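Local coordinates for protein glucosamine--fructose-6-phosphate aminotransferase [isomerizing] (PDB 3TBF) that probably forms glucosamine 6-phosphate from fructose 6-phosphate with ammonia drawn from glutamine, this chain being the C-terminal sugar-isomerising domain, at residues Ile57-Cys62 and Val106-Ser111. Numbering follows the deposited sequence.
Sequences ICIVAC and VSISQS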
loop_
_atom_site.group_PDB
_atom_site.type_symbol
_atom_site.label_atom_id
_atom_site.label_comp_id
_atom_site.label_asym_id
_atom_site.label_seq_id
_atom_site.Cartn_x
_atom_site.Cartn_y
_atom_site.Cartn_z
ATOM N N ILE A 57 17.588 4.620 3.005
ATOM C CA ILE A 57 16.718 5.479 3.770
ATOM C C ILE A 57 15.430 4.755 4.068
ATOM O O ILE A 57 14.768 4.313 3.152
ATOM C CB ILE A 57 16.395 6.734 2.993
ATOM C CG1 ILE A 57 17.631 7.575 2.858
ATOM C CG2 ILE A 57 15.318 7.514 3.692
ATOM C CD1 ILE A 57 17.453 8.602 1.862
ATOM N N CYS A 58 15.076 4.722 5.362
ATOM C CA CYS A 58 13.926 3.990 5.886
ATOM C C CYS A 58 12.931 4.982 6.441
ATOM O O CYS A 58 13.146 5.552 7.517
ATOM C CB CYS A 58 14.383 3.042 7.025
ATOM S SG CYS A 58 13.608 1.405 7.063
ATOM N N ILE A 59 11.836 5.215 5.732
ATOM C CA ILE A 59 10.864 6.245 6.163
ATOM C C ILE A 59 9.739 5.512 6.895
ATOM O O ILE A 59 9.162 4.563 6.362
ATOM C CB ILE A 59 10.304 7.032 5.027
ATOM C CG1 ILE A 59 11.398 7.810 4.295
ATOM C CG2 ILE A 59 9.293 8.071 5.513
ATOM C CD1 ILE A 59 10.875 8.588 3.057
ATOM N N VAL A 60 9.471 5.946 8.123
ATOM C CA VAL A 60 8.416 5.424 8.953
ATOM C C VAL A 60 7.441 6.521 9.359
ATOM O O VAL A 60 7.845 7.577 9.837
ATOM C CB VAL A 60 9.002 4.794 10.229
ATOM C CG1 VAL A 60 7.887 4.295 11.178
ATOM C CG2 VAL A 60 9.940 3.652 9.829
ATOM N N ALA A 61 6.151 6.275 9.187
ATOM C CA ALA A 61 5.146 7.286 9.502
ATOM C C ALA A 61 3.728 6.699 9.496
ATOM O O ALA A 61 3.524 5.506 9.174
ATOM C CB ALA A 61 5.230 8.444 8.501
ATOM N N CYS A 62 2.741 7.514 9.852
ATOM C CA CYS A 62 1.396 7.079 9.704
ATOM C C CYS A 62 0.490 8.152 9.086
ATOM O O CYS A 62 0.830 9.340 9.082
ATOM C CB CYS A 62 0.892 6.512 11.020
ATOM S SG CYS A 62 0.413 7.741 12.083
ATOM N N VAL A 106 14.189 7.621 9.123
ATOM C CA VAL A 106 13.549 8.905 8.940
ATOM C C VAL A 106 12.111 8.756 9.386
ATOM O O VAL A 106 11.386 7.891 8.878
ATOM C CB VAL A 106 13.544 9.306 7.501
ATOM C CG1 VAL A 106 12.701 10.615 7.288
ATOM C CG2 VAL A 106 14.947 9.473 7.015
ATOM N N SER A 107 11.705 9.550 10.375
ATOM C CA SER A 107 10.311 9.613 10.748
ATOM C C SER A 107 9.668 10.946 10.306
ATOM O O SER A 107 10.328 11.966 10.091
ATOM C CB SER A 107 10.168 9.411 12.237
ATOM O OG SER A 107 10.832 10.399 12.954
ATOM N N ILE A 108 8.382 10.898 10.027
ATOM C CA ILE A 108 7.689 12.092 9.628
ATOM C C ILE A 108 6.510 12.257 10.556
ATOM O O ILE A 108 5.737 11.334 10.715
ATOM C CB ILE A 108 7.173 11.974 8.201
ATOM C CG1 ILE A 108 8.313 11.594 7.225
ATOM C CG2 ILE A 108 6.550 13.305 7.775
ATOM C CD1 ILE A 108 7.848 11.292 5.817
ATOM N N SER A 109 6.386 13.426 11.174
ATOM C CA SER A 109 5.286 13.677 12.082
ATOM C C SER A 109 5.016 15.151 12.280
ATOM O O SER A 109 5.929 15.925 12.544
ATOM C CB SER A 109 5.595 13.108 13.425
ATOM O OG SER A 109 4.486 13.259 14.267
ATOM N N GLN A 110 3.754 15.538 12.206
ATOM C CA GLN A 110 3.390 16.919 12.487
ATOM C C GLN A 110 3.649 17.233 13.970
ATOM O O GLN A 110 4.386 18.122 14.288
ATOM C CB GLN A 110 1.926 17.194 12.142
ATOM C CG GLN A 110 1.549 18.692 12.188
ATOM C CD GLN A 110 1.481 19.255 13.599
ATOM O OE1 GLN A 110 0.849 18.665 14.493
ATOM N NE2 GLN A 110 2.137 20.405 13.820
ATOM N N SER A 111 3.030 16.469 14.856
ATOM C CA SER A 111 3.068 16.744 16.276
ATOM C C SER A 111 4.359 16.359 16.939
ATOM O O SER A 111 4.668 16.866 17.994
ATOM C CB SER A 111 1.944 15.932 16.977
ATOM O OG SER A 111 2.182 14.545 16.886
#
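The carbonyl oxygen of V106 is approached by two groups of the neighbouring strand, one N-H and one CA-H. V60 N gives it a hydrogen bond of 2.8 Å that runs nearly straight down the carbonyl direction (C=O...N 170°). I59 CA adds a CA-H...O contact to the same V106 O at 3.2 Å. V106 N of the same residue bonds C58 O, two residues before V60, at 2.8 Å, and the N-H points almost directly at the oxygen. The third rung is slack: I108 N reaches V60 O only weakly, at 3.4 Å. By then the strands, inclined at 28°, are drawing apart.

I59, V106, I108 and I57 put an apolar layer on one face. I59 and V106 lie side by side and point the same way. With I59 CG1 set beside its own backbone N (chi1 -62°), CG2 is left to meet I108 CD1 at 3.5 Å. The side chains of I57 and V106 are set at a slant, and their CG2 methyls meet. A61 CB rests against I108 CB at 4.0 Å. F177 and L174 of helix 165-184 pack on this face, against I57 and I108. V60 and S107 turn their side chains to the reverse face.

The register is parallel, I59 with V106 and V60 with S107. Strand 103-109 is the middle strand of a five-stranded parallel sheet of order 2-1-3-4-5, and strand 56-61 lies beside it, inside the edge strand 84-88. Helices flank the sheet, the flavodoxin-like alpha/beta core of a SIS domain.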